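Local coordinates for collagen adhesin (Staphylococcus aureus, PDB 2F68), which binds collagen at the staphylococcal cell surface, probably by wrapping two immunoglobulin-like domains around the collagen triple helix in a "collagen hug", at residues A[37-42]-A[50-55]; A[54-59]-A[110-115]; A[73-78]-A[99-104]; A[81-86]-A[90-95]. One frame throughout, in Å; residues are numbered along the deposited sequence.

Contact 1 of 4, residues A[37-42]-A[50-55]; sequences MTFDDK and DMIKVA
Strands 37-40 and 50-54 run roughly antiparallel, 153° between their directions, but their axes come no closer than 9.7 Å. That spacing is too wide for backbone pairing; it is the face-to-face spacing of a beta sandwich, here in the immunoglobulin-like domain, and side chains alone bridge it. In the register, Met37 lies nearest Val54 and Phe39 nearest Ile52. All four of these residues point toward the other strand, whereas Thr38 and Lys53 point away.

Ile52 does most of the touching, with two branches going to two partners. Its CD1 sits over one face of the Phe39 ring, 4.2 Å from the centroid and 26° off the normal, a CH-pi contact placed toward the CG end of the ring. Its other branch takes the thioether end of Met37 instead, with Met37 CE 3.7 Å from Ile52 CG2. The Met37 chain leaves with CG anti to the backbone N (chi1 -173°) and then bends at both following torsions, which folds the sulfur and methyl back against the isoleucine. Phe94, which meets the Phe39 ring steeply, and Ile92, which packs on both Met37 and Ile52, add apolar neighbours. Farther along, Met37 CG rests 4.1 Å from Val54 CG2.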
loop_
_atom_site.group_PDB
_atom_site.type_symbol
_atom_site.label_atom_id
_atom_site.label_comp_id
_atom_site.label_asym_id
_atom_site.label_seq_id
_atom_site.Cartn_x
_atom_site.Cartn_y
_atom_site.Cartn_z
ATOM N N MET A 37 14.912 -2.534 -13.401
ATOM C CA MET A 37 15.686 -3.633 -13.971
ATOM C C MET A 37 15.729 -3.496 -15.492
ATOM O O MET A 37 14.684 -3.438 -16.139
ATOM C CB MET A 37 15.069 -4.978 -13.565
ATOM C CG MET A 37 15.879 -6.221 -13.948
ATOM S SD MET A 37 15.786 -6.692 -15.693
ATOM C CE MET A 37 14.016 -6.850 -15.937
ATOM N N THR A 38 16.936 -3.451 -16.053
ATOM C CA THR A 38 17.113 -3.337 -17.503
ATOM C C THR A 38 17.722 -4.606 -18.103
ATOM O O THR A 38 18.464 -5.326 -17.430
ATOM C CB THR A 38 17.982 -2.117 -17.892
ATOM O OG1 THR A 38 19.289 -2.256 -17.324
ATOM C CG2 THR A 38 17.351 -0.817 -17.406
ATOM N N PHE A 39 17.406 -4.866 -19.371
ATOM C CA PHE A 39 17.881 -6.063 -20.067
ATOM C C PHE A 39 18.094 -5.834 -21.566
ATOM O O PHE A 39 17.468 -4.956 -22.162
ATOM C CB PHE A 39 16.911 -7.237 -19.848
ATOM C CG PHE A 39 15.526 -7.004 -20.402
ATOM C CD1 PHE A 39 15.217 -7.354 -21.715
ATOM C CD2 PHE A 39 14.528 -6.447 -19.606
ATOM C CE1 PHE A 39 13.941 -7.140 -22.229
ATOM C CE2 PHE A 39 13.248 -6.231 -20.112
ATOM C CZ PHE A 39 12.953 -6.580 -21.426
ATOM N N ASP A 40 18.986 -6.628 -22.156
ATOM C CA ASP A 40 19.160 -6.685 -23.612
ATOM C C ASP A 40 19.542 -8.096 -24.074
ATOM O O ASP A 40 19.869 -8.955 -23.250
ATOM C CB ASP A 40 20.171 -5.635 -24.109
ATOM C CG ASP A 40 21.547 -5.765 -23.461
ATOM O OD1 ASP A 40 22.203 -4.720 -23.273
ATOM O OD2 ASP A 40 21.983 -6.894 -23.145
ATOM N N ASP A 41 19.498 -8.331 -25.386
ATOM C CA ASP A 41 19.827 -9.647 -25.943
ATOM C C ASP A 41 21.261 -9.738 -26.483
ATOM O O ASP A 41 21.531 -10.464 -27.447
ATOM C CB ASP A 41 18.789 -10.076 -27.000
ATOM C CG ASP A 41 18.774 -9.178 -28.235
ATOM O OD1 ASP A 41 17.895 -9.387 -29.097
ATOM O OD2 ASP A 41 19.627 -8.276 -28.360
ATOM N N LYS A 42 22.174 -9.006 -25.846
ATOM C CA LYS A 42 23.583 -8.979 -26.244
ATOM C C LYS A 42 24.275 -10.322 -25.995
ATOM O O LYS A 42 25.025 -10.807 -26.846
ATOM C CB LYS A 42 24.323 -7.853 -25.512
ATOM C CG LYS A 42 25.759 -7.633 -25.973
ATOM C CD LYS A 42 26.493 -6.668 -25.059
ATOM C CE LYS A 42 27.974 -6.609 -25.400
ATOM N NZ LYS A 42 28.713 -5.673 -24.508
ATOM N N ASP A 50 10.925 -17.448 -21.959
ATOM C CA ASP A 50 12.040 -16.938 -21.163
ATOM C C ASP A 50 11.550 -16.003 -20.062
ATOM O O ASP A 50 10.659 -15.181 -20.289
ATOM C CB ASP A 50 13.052 -16.215 -22.057
ATOM C CG ASP A 50 13.772 -17.152 -23.018
ATOM O OD1 ASP A 50 13.343 -18.317 -23.173
ATOM O OD2 ASP A 50 14.772 -16.717 -23.624
ATOM N N MET A 51 12.132 -16.136 -18.872
ATOM C CA MET A 51 11.740 -15.309 -17.731
ATOM C C MET A 51 12.912 -14.665 -16.990
ATOM O O MET A 51 13.963 -15.283 -16.802
ATOM C CB MET A 51 10.840 -16.081 -16.754
ATOM C CG MET A 51 11.376 -17.434 -16.294
ATOM S SD MET A 51 10.662 -17.995 -14.730
ATOM C CE MET A 51 8.907 -18.020 -15.101
ATOM N N ILE A 52 12.707 -13.416 -16.578
ATOM C CA ILE A 52 13.675 -12.669 -15.780
ATOM C C ILE A 52 13.104 -12.453 -14.377
ATOM O O ILE A 52 12.014 -11.895 -14.223
ATOM C CB ILE A 52 14.026 -11.308 -16.434
ATOM C CG1 ILE A 52 14.727 -11.522 -17.781
ATOM C CG2 ILE A 52 14.892 -10.468 -15.498
ATOM C CD1 ILE A 52 14.716 -10.307 -18.698
ATOM N N LYS A 53 13.844 -12.897 -13.365
ATOM C CA LYS A 53 13.392 -12.810 -11.976
ATOM C C LYS A 53 14.115 -11.729 -11.177
ATOM O O LYS A 53 15.335 -11.572 -11.281
ATOM C CB LYS A 53 13.541 -14.162 -11.274
ATOM C CG LYS A 53 12.487 -15.190 -11.658
ATOM C CD LYS A 53 12.647 -16.467 -10.848
ATOM C CE LYS A 53 11.527 -17.450 -11.138
ATOM N NZ LYS A 53 11.676 -18.709 -10.357
ATOM N N VAL A 54 13.345 -10.987 -10.383
ATOM C CA VAL A 54 13.886 -9.995 -9.456
ATOM C C VAL A 54 13.560 -10.436 -8.029
ATOM O O VAL A 54 12.392 -10.476 -7.632
ATOM C CB VAL A 54 13.327 -8.572 -9.733
ATOM C CG1 VAL A 54 13.926 -7.557 -8.767
ATOM C CG2 VAL A 54 13.598 -8.151 -11.174
ATOM N N ALA A 55 14.600 -10.775 -7.270
ATOM C CA ALA A 55 14.441 -11.337 -5.928
ATOM C C ALA A 55 14.877 -10.380 -4.819
ATOM O O ALA A 55 15.764 -9.546 -5.015
ATOM C CB ALA A 55 15.193 -12.659 -5.818
#

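Contact 2 of 4, residues A[54-59]-A[110-115]; sequences VAWPTS and FEVQGR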
loop_
_atom_site.group_PDB
_atom_site.type_symbol
_atom_site.label_atom_id
_atom_site.label_comp_id
_atom_site.label_asym_id
_atom_site.label_seq_id
_atom_site.Cartn_x
_atom_site.Cartn_y
_atom_site.Cartn_z
ATOM N N VAL A 54 13.345 -10.987 -10.383
ATOM C CA VAL A 54 13.886 -9.995 -9.456
ATOM C C VAL A 54 13.560 -10.436 -8.029
ATOM O O VAL A 54 12.392 -10.476 -7.632
ATOM C CB VAL A 54 13.327 -8.572 -9.733
ATOM C CG1 VAL A 54 13.926 -7.557 -8.767
ATOM C CG2 VAL A 54 13.598 -8.151 -11.174
ATOM N N ALA A 55 14.600 -10.775 -7.270
ATOM C CA ALA A 55 14.441 -11.337 -5.928
ATOM C C ALA A 55 14.877 -10.380 -4.819
ATOM O O ALA A 55 15.764 -9.546 -5.015
ATOM C CB ALA A 55 15.193 -12.659 -5.818
ATOM N N TRP A 56 14.243 -10.521 -3.656
ATOM C CA TRP A 56 14.533 -9.702 -2.477
ATOM C C TRP A 56 14.183 -10.458 -1.188
ATOM O O TRP A 56 13.390 -11.402 -1.229
ATOM C CB TRP A 56 13.771 -8.370 -2.543
ATOM C CG TRP A 56 12.310 -8.504 -2.870
ATOM C CD1 TRP A 56 11.333 -9.025 -2.070
ATOM C CD2 TRP A 56 11.660 -8.092 -4.079
ATOM N NE1 TRP A 56 10.117 -8.971 -2.709
ATOM C CE2 TRP A 56 10.289 -8.403 -3.942
ATOM C CE3 TRP A 56 12.105 -7.493 -5.265
ATOM C CZ2 TRP A 56 9.356 -8.135 -4.950
ATOM C CZ3 TRP A 56 11.176 -7.229 -6.267
ATOM C CH2 TRP A 56 9.817 -7.550 -6.101
ATOM N N PRO A 57 14.778 -10.054 -0.042
ATOM C CA PRO A 57 14.456 -10.697 1.238
ATOM C C PRO A 57 12.984 -10.541 1.628
ATOM O O PRO A 57 12.437 -9.436 1.575
ATOM C CB PRO A 57 15.359 -9.965 2.240
ATOM C CG PRO A 57 15.715 -8.680 1.579
ATOM C CD PRO A 57 15.793 -8.997 0.124
ATOM N N THR A 58 12.362 -11.655 2.006
ATOM C CA THR A 58 10.948 -11.678 2.388
ATOM C C THR A 58 10.767 -11.892 3.892
ATOM O O THR A 58 9.679 -11.673 4.430
ATOM C CB THR A 58 10.167 -12.768 1.618
ATOM O OG1 THR A 58 10.813 -14.037 1.786
ATOM C CG2 THR A 58 10.091 -12.433 0.133
ATOM N N SER A 59 11.838 -12.320 4.558
ATOM C CA SER A 59 11.821 -12.579 5.998
ATOM C C SER A 59 13.204 -12.394 6.622
ATOM O O SER A 59 14.221 -12.432 5.925
ATOM C CB SER A 59 11.296 -13.991 6.285
ATOM O OG SER A 59 12.039 -14.967 5.576
ATOM N N PHE A 110 9.243 -0.566 -11.059
ATOM C CA PHE A 110 8.157 -0.820 -10.108
ATOM C C PHE A 110 8.516 -0.379 -8.688
ATOM O O PHE A 110 9.693 -0.302 -8.333
ATOM C CB PHE A 110 7.745 -2.302 -10.127
ATOM C CG PHE A 110 8.884 -3.261 -9.892
ATOM C CD1 PHE A 110 9.220 -3.663 -8.602
ATOM C CD2 PHE A 110 9.611 -3.774 -10.964
ATOM C CE1 PHE A 110 10.271 -4.550 -8.382
ATOM C CE2 PHE A 110 10.663 -4.662 -10.754
ATOM C CZ PHE A 110 10.993 -5.051 -9.460
ATOM N N GLU A 111 7.492 -0.100 -7.884
ATOM C CA GLU A 111 7.678 0.359 -6.506
ATOM C C GLU A 111 7.534 -0.776 -5.494
ATOM O O GLU A 111 6.692 -1.662 -5.657
ATOM C CB GLU A 111 6.690 1.482 -6.174
ATOM C CG GLU A 111 6.927 2.780 -6.942
ATOM C CD GLU A 111 5.930 3.874 -6.591
ATOM O OE1 GLU A 111 6.271 5.062 -6.772
ATOM O OE2 GLU A 111 4.809 3.555 -6.138
ATOM N N VAL A 112 8.368 -0.740 -4.455
ATOM C CA VAL A 112 8.333 -1.731 -3.374
ATOM C C VAL A 112 8.289 -1.059 -1.998
ATOM O O VAL A 112 8.608 0.126 -1.868
ATOM C CB VAL A 112 9.534 -2.724 -3.438
ATOM C CG1 VAL A 112 9.510 -3.541 -4.727
ATOM C CG2 VAL A 112 10.867 -1.996 -3.280
ATOM N N GLN A 113 7.894 -1.821 -0.980
ATOM C CA GLN A 113 7.847 -1.326 0.396
ATOM C C GLN A 113 8.910 -2.008 1.256
ATOM O O GLN A 113 9.028 -3.235 1.255
ATOM C CB GLN A 113 6.455 -1.539 1.000
ATOM C CG GLN A 113 6.211 -0.781 2.304
ATOM C CD GLN A 113 4.836 -1.042 2.899
ATOM O OE1 GLN A 113 4.324 -2.162 2.854
ATOM N NE2 GLN A 113 4.236 -0.004 3.470
ATOM N N GLY A 114 9.677 -1.202 1.987
ATOM C CA GLY A 114 10.739 -1.707 2.854
ATOM C C GLY A 114 10.361 -1.683 4.322
ATOM O O GLY A 114 9.838 -0.684 4.822
ATOM N N ARG A 115 10.633 -2.788 5.012
ATOM C CA ARG A 115 10.298 -2.932 6.427
ATOM C C ARG A 115 11.492 -3.395 7.257
ATOM O O ARG A 115 12.254 -4.265 6.832
ATOM C CB ARG A 115 9.140 -3.921 6.603
ATOM C CG ARG A 115 7.749 -3.344 6.342
ATOM C CD ARG A 115 7.210 -2.555 7.539
ATOM N NE ARG A 115 7.326 -3.289 8.801
ATOM C CZ ARG A 115 6.442 -4.177 9.252
ATOM N NH1 ARG A 115 5.351 -4.464 8.550
ATOM N NH2 ARG A 115 6.650 -4.784 10.412
#
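Trp56 and Phe110 meet rim to rim, each reaching in from its own side. The benzene end of the indole is the bump: its CZ3 pushes to 3.5 Å from Phe110 CE1, with CH2 of the same ring close behind at 3.8 Å. Neither ring lies over the other. The centroids are 5.9 Å apart and the planes are turned 52°, so this is neither a parallel stack nor a T-shaped pair.

The hollow that receives the rim of Phe110 is bounded by the indole and Val54, among others. Val54 CG1 comes up in the plane of the phenyl ring, at its edge, 3.9 Å from Phe110 CZ. The CB atoms of both aromatic residues point at the opposing segment; CG then lodges between the backbone N and the carbonyl carbon (chi1 49° for Trp56, 55° for Phe110), which sets how each ring continues.

The place is the interior of the immunoglobulin-like beta sandwich, where the irregular run after strand 50-54 faces strand 104-116 across the interior. Ile64 and Ile130 add further apolar sides around the indole, whose NE1 makes a weak hydrogen bond to Pro87 O.

Val112, two residues on from Phe110, supplies a second bump. Its CG1 lies over one face of the indole, off toward the rim, 4.2 Å from Trp56 CH2; on the opposite face, also toward the rim, sits the carbonyl O of Val54.

Contact 3 of 4, residues A[73-78]-A[99-104]; sequences LTVKGE and EKLSDV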
loop_
_atom_site.group_PDB
_atom_site.type_symbol
_atom_site.label_atom_id
_atom_site.label_comp_id
_atom_site.label_asym_id
_atom_site.label_seq_id
_atom_site.Cartn_x
_atom_site.Cartn_y
_atom_site.Cartn_z
ATOM N N LEU A 73 4.510 -5.619 -21.788
ATOM C CA LEU A 73 5.646 -5.175 -22.592
ATOM C C LEU A 73 5.219 -5.136 -24.057
ATOM O O LEU A 73 4.931 -6.176 -24.652
ATOM C CB LEU A 73 6.845 -6.119 -22.407
ATOM C CG LEU A 73 7.771 -6.068 -21.178
ATOM C CD1 LEU A 73 8.581 -4.773 -21.139
ATOM C CD2 LEU A 73 7.039 -6.286 -19.858
ATOM N N THR A 74 5.173 -3.935 -24.631
ATOM C CA THR A 74 4.611 -3.744 -25.972
ATOM C C THR A 74 5.589 -3.155 -26.988
ATOM O O THR A 74 6.347 -2.231 -26.677
ATOM C CB THR A 74 3.337 -2.865 -25.940
ATOM O OG1 THR A 74 3.599 -1.659 -25.211
ATOM C CG2 THR A 74 2.177 -3.609 -25.287
ATOM N N VAL A 75 5.561 -3.708 -28.200
ATOM C CA VAL A 75 6.306 -3.174 -29.340
ATOM C C VAL A 75 5.338 -2.941 -30.501
ATOM O O VAL A 75 4.745 -3.892 -31.023
ATOM C CB VAL A 75 7.459 -4.116 -29.791
ATOM C CG1 VAL A 75 8.148 -3.573 -31.041
ATOM C CG2 VAL A 75 8.475 -4.304 -28.675
ATOM N N LYS A 76 5.182 -1.673 -30.884
ATOM C CA LYS A 76 4.287 -1.250 -31.971
ATOM C C LYS A 76 2.852 -1.782 -31.803
ATOM O O LYS A 76 2.245 -2.291 -32.750
ATOM C CB LYS A 76 4.876 -1.626 -33.344
ATOM C CG LYS A 76 4.417 -0.748 -34.508
ATOM C CD LYS A 76 5.143 0.592 -34.534
ATOM C CE LYS A 76 4.680 1.448 -35.703
ATOM N NZ LYS A 76 5.382 2.759 -35.744
ATOM N N GLY A 77 2.327 -1.663 -30.586
ATOM C CA GLY A 77 0.965 -2.093 -30.272
ATOM C C GLY A 77 0.811 -3.571 -29.954
ATOM O O GLY A 77 -0.243 -4.000 -29.480
ATOM N N GLU A 78 1.861 -4.348 -30.216
ATOM C CA GLU A 78 1.837 -5.793 -30.001
ATOM C C GLU A 78 2.520 -6.164 -28.685
ATOM O O GLU A 78 3.677 -5.808 -28.456
ATOM C CB GLU A 78 2.510 -6.516 -31.174
ATOM C CG GLU A 78 2.182 -8.004 -31.285
ATOM C CD GLU A 78 0.925 -8.286 -32.096
ATOM O OE1 GLU A 78 -0.116 -7.635 -31.857
ATOM O OE2 GLU A 78 0.978 -9.173 -32.974
ATOM N N GLU A 99 10.181 -13.391 -30.502
ATOM C CA GLU A 99 11.105 -14.125 -31.372
ATOM C C GLU A 99 11.290 -13.470 -32.742
ATOM O O GLU A 99 12.298 -13.705 -33.413
ATOM C CB GLU A 99 10.655 -15.580 -31.534
ATOM C CG GLU A 99 10.814 -16.429 -30.274
ATOM C CD GLU A 99 10.481 -17.898 -30.490
ATOM O OE1 GLU A 99 9.764 -18.225 -31.460
ATOM O OE2 GLU A 99 10.936 -18.731 -29.677
ATOM N N LYS A 100 10.320 -12.654 -33.151
ATOM C CA LYS A 100 10.398 -11.927 -34.419
ATOM C C LYS A 100 11.242 -10.652 -34.305
ATOM O O LYS A 100 11.596 -10.042 -35.317
ATOM C CB LYS A 100 8.994 -11.603 -34.954
ATOM C CG LYS A 100 8.225 -10.554 -34.154
ATOM C CD LYS A 100 6.880 -10.243 -34.797
ATOM C CE LYS A 100 6.157 -9.115 -34.072
ATOM N NZ LYS A 100 5.690 -9.510 -32.712
ATOM N N LEU A 101 11.561 -10.265 -33.072
ATOM C CA LEU A 101 12.309 -9.040 -32.804
ATOM C C LEU A 101 13.807 -9.287 -32.639
ATOM O O LEU A 101 14.222 -10.246 -31.982
ATOM C CB LEU A 101 11.759 -8.332 -31.560
ATOM C CG LEU A 101 10.326 -7.788 -31.591
ATOM C CD1 LEU A 101 9.833 -7.535 -30.177
ATOM C CD2 LEU A 101 10.221 -6.522 -32.436
ATOM N N SER A 102 14.605 -8.412 -33.245
ATOM C CA SER A 102 16.059 -8.434 -33.107
ATOM C C SER A 102 16.542 -7.139 -32.458
ATOM O O SER A 102 15.838 -6.125 -32.492
ATOM C CB SER A 102 16.727 -8.632 -34.471
ATOM O OG SER A 102 16.370 -7.600 -35.374
ATOM N N ASP A 103 17.742 -7.182 -31.874
ATOM C CA ASP A 103 18.320 -6.052 -31.131
ATOM C C ASP A 103 17.394 -5.613 -29.991
ATOM O O ASP A 103 17.109 -4.425 -29.819
ATOM C CB ASP A 103 18.645 -4.876 -32.068
ATOM C CG ASP A 103 19.504 -5.286 -33.256
ATOM O OD1 ASP A 103 20.515 -5.993 -33.056
ATOM O OD2 ASP A 103 19.170 -4.889 -34.392
ATOM N N VAL A 104 16.938 -6.595 -29.215
ATOM C CA VAL A 104 15.930 -6.381 -28.177
ATOM C C VAL A 104 16.536 -5.799 -26.901
ATOM O O VAL A 104 17.527 -6.314 -26.381
ATOM C CB VAL A 104 15.158 -7.691 -27.849
ATOM C CG1 VAL A 104 13.985 -7.414 -26.916
ATOM C CG2 VAL A 104 14.661 -8.362 -29.124
#
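A type I' beta turn, Val75 to Glu78, closes the hairpin between strands 62-75 and 78-86 at one end of the immunoglobulin-like sandwich, and segment 99-104, leading into strand 104-116, packs against it. The turn is pinned by paired backbone bonds, Val75 N to Glu78 O at 2.8 Å and Glu78 N to Val75 O at 3.0 Å, with Lys76 and Gly77 at its corners, both at positive phi.

Across the contact the apolar pair is Val75 and Leu101, which reach toward each other tip to tip. The two forks match branch for branch: Val75 CG2 meets Leu101 CD1 at 3.8 Å, and Val75 CG1 meets Leu101 CD2 at 3.9 Å.

Beside them Lys100 crosses Glu78 at about a right angle, its NZ 4.1 Å from Glu78 CG. The carboxylate stays farther off, with 4.7 Å between Glu78 OE2 and Lys100 NZ. Lys97 serves both polar ends, its NZ forming a salt bridge with Glu78 OE2 and its carbonyl O accepting a bond from Lys100 NZ.

Val80 of strand 78-86 touches both Val75 and Leu101, while Ile304 of strand 300-307 packs on Val75, so the loop leading into strand 104-116 lies against the hairpin end with strand 300-307 alongside.

Contact 4 of 4, residues A[81-86]-A[90-95]; sequences GQAVIT and ATITFN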
loop_
_atom_site.group_PDB
_atom_site.type_symbol
_atom_site.label_atom_id
_atom_site.label_comp_id
_atom_site.label_asym_id
_atom_site.label_seq_id
_atom_site.Cartn_x
_atom_site.Cartn_y
_atom_site.Cartn_z
ATOM N N GLY A 81 5.675 -9.249 -24.075
ATOM C CA GLY A 81 6.021 -9.719 -22.735
ATOM C C GLY A 81 5.088 -9.193 -21.660
ATOM O O GLY A 81 4.151 -8.445 -21.948
ATOM N N GLN A 82 5.348 -9.588 -20.414
ATOM C CA GLN A 82 4.526 -9.174 -19.278
ATOM C C GLN A 82 5.350 -9.046 -17.998
ATOM O O GLN A 82 6.171 -9.912 -17.686
ATOM C CB GLN A 82 3.368 -10.156 -19.068
ATOM C CG GLN A 82 2.222 -9.611 -18.222
ATOM C CD GLN A 82 1.106 -10.621 -18.016
ATOM O OE1 GLN A 82 1.344 -11.754 -17.593
ATOM N NE2 GLN A 82 -0.122 -10.210 -18.307
ATOM N N ALA A 83 5.120 -7.957 -17.266
ATOM C CA ALA A 83 5.782 -7.712 -15.988
ATOM C C ALA A 83 4.818 -7.957 -14.830
ATOM O O ALA A 83 3.894 -7.174 -14.605
ATOM C CB ALA A 83 6.335 -6.292 -15.936
ATOM N N VAL A 84 5.039 -9.051 -14.105
ATOM C CA VAL A 84 4.196 -9.410 -12.967
ATOM C C VAL A 84 4.954 -9.198 -11.657
ATOM O O VAL A 84 5.940 -9.886 -11.379
ATOM C CB VAL A 84 3.672 -10.869 -13.067
ATOM C CG1 VAL A 84 2.796 -11.216 -11.867
ATOM C CG2 VAL A 84 2.897 -11.076 -14.364
ATOM N N ILE A 85 4.489 -8.233 -10.866
ATOM C CA ILE A 85 5.103 -7.914 -9.579
ATOM C C ILE A 85 4.229 -8.438 -8.438
ATOM O O ILE A 85 3.031 -8.157 -8.381
ATOM C CB ILE A 85 5.364 -6.385 -9.411
ATOM C CG1 ILE A 85 6.205 -5.831 -10.568
ATOM C CG2 ILE A 85 6.062 -6.090 -8.087
ATOM C CD1 ILE A 85 5.397 -5.199 -11.690
ATOM N N THR A 86 4.843 -9.216 -7.549
ATOM C CA THR A 86 4.168 -9.770 -6.374
ATOM C C THR A 86 4.945 -9.410 -5.100
ATOM O O THR A 86 6.135 -9.093 -5.178
ATOM C CB THR A 86 4.004 -11.310 -6.479
ATOM O OG1 THR A 86 5.265 -11.915 -6.789
ATOM C CG2 THR A 86 2.985 -11.679 -7.553
ATOM N N ALA A 90 9.330 -10.488 -8.492
ATOM C CA ALA A 90 8.935 -9.874 -9.758
ATOM C C ALA A 90 9.437 -10.713 -10.929
ATOM O O ALA A 90 10.612 -11.086 -10.976
ATOM C CB ALA A 90 9.464 -8.450 -9.849
ATOM N N THR A 91 8.542 -11.008 -11.870
ATOM C CA THR A 91 8.861 -11.893 -12.990
ATOM C C THR A 91 8.521 -11.261 -14.342
ATOM O O THR A 91 7.410 -10.765 -14.547
ATOM C CB THR A 91 8.147 -13.263 -12.850
ATOM O OG1 THR A 91 8.277 -13.740 -11.503
ATOM C CG2 THR A 91 8.745 -14.293 -13.805
ATOM N N ILE A 92 9.494 -11.286 -15.251
ATOM C CA ILE A 92 9.314 -10.805 -16.620
ATOM C C ILE A 92 9.238 -12.000 -17.565
ATOM O O ILE A 92 10.242 -12.673 -17.806
ATOM C CB ILE A 92 10.478 -9.869 -17.065
ATOM C CG1 ILE A 92 10.753 -8.774 -16.016
ATOM C CG2 ILE A 92 10.216 -9.286 -18.465
ATOM C CD1 ILE A 92 9.605 -7.781 -15.783
ATOM N N THR A 93 8.045 -12.259 -18.098
ATOM C CA THR A 93 7.821 -13.411 -18.972
ATOM C C THR A 93 7.579 -12.975 -20.417
ATOM O O THR A 93 6.733 -12.119 -20.683
ATOM C CB THR A 93 6.639 -14.280 -18.475
ATOM O OG1 THR A 93 6.754 -14.489 -17.062
ATOM C CG2 THR A 93 6.620 -15.633 -19.181
ATOM N N PHE A 94 8.331 -13.574 -21.339
ATOM C CA PHE A 94 8.220 -13.272 -22.765
ATOM C C PHE A 94 7.426 -14.350 -23.498
ATOM O O PHE A 94 7.578 -15.542 -23.220
ATOM C CB PHE A 94 9.610 -13.138 -23.399
ATOM C CG PHE A 94 10.458 -12.055 -22.791
ATOM C CD1 PHE A 94 11.330 -12.340 -21.743
ATOM C CD2 PHE A 94 10.395 -10.749 -23.271
ATOM C CE1 PHE A 94 12.120 -11.345 -21.178
ATOM C CE2 PHE A 94 11.182 -9.746 -22.712
ATOM C CZ PHE A 94 12.045 -10.045 -21.663
ATOM N N ASN A 95 6.582 -13.922 -24.435
ATOM C CA ASN A 95 5.801 -14.846 -25.260
ATOM C C ASN A 95 6.429 -15.083 -26.641
ATOM O O ASN A 95 7.594 -14.747 -26.860
ATOM C CB ASN A 95 4.337 -14.388 -25.369
ATOM C CG ASN A 95 4.199 -12.941 -25.818
ATOM O OD1 ASN A 95 4.726 -12.545 -26.858
ATOM N ND2 ASN A 95 3.474 -12.149 -25.038
HETATM O O HOH W 1 6.050 -12.208 -9.806
#
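Strands 81-86 and 90-94 run antiparallel, 165° between their directions and 4.7 Å apart at closest approach, with Gln82 opposite Thr93 and Val84 opposite Thr91 as the hydrogen-bonded pairs. The Val84-Thr91 pair is nearly straight at both bonds: Val84 N to Thr91 O, 3.0 Å, makes an angle of 171° at hydrogen, and Thr91 N to Val84 O is equally straight. Gln82 N to Thr93 O is more bent. Between these pairs, Ile92 CA comes within 3.4 Å of Gln82 O in a CA-H...O contact.

Ala83, Ile85, Ala90, Ile92 and Phe94 share one face. There Ile92 folds its end toward the partner strand: CG1 stands beside the backbone N, and a further bend at chi2 (-64°) brings CD1 to 3.6 Å from the small Ala83 CB. Ile85 CG1 lies 4.2 Å from Ala90 CB.

This is the beta hairpin 78-94 of the immunoglobulin-like domain, and that apolar face looks into the sandwich, where Phe110 packs on Ile85 and Ala90. Strand 62-75 flanks it along one side and strand 50-54 along the other.

Gln82, Val84, Thr91 and Thr93 occupy the other face, all partly exposed. A water bridges across the strands there, donating to Val84 O at 2.8 Å and accepting from Thr91 OG1 at 3.2 Å, so that Val84 O receives both this water and Thr91 N.

In the fold
All four contacts belong to one immunoglobulin-like domain. Strand 50-54 of contact 1 is the direct sheet neighbour of strand 89-94 in contact 4, while strand 31-40 faces them across the interior; the two centres are about 10 Å apart, and Ile52 O lies 2.8 Å from Ile92 N, a probable hydrogen bond. Contact 2 continues from contact 1 through the shared Val54, its centre about 17 Å away, and reaches contact 4 where Phe110 CZ meets Ala90 CB at 3.7 Å. Contact 3 sits at the far end, about 29 Å from contact 2 between centres. It joins contact 4 through Leu73 N and Gly81 O, and contact 1 through Asp41 OD1 and Val104 N, both probable hydrogen bonds.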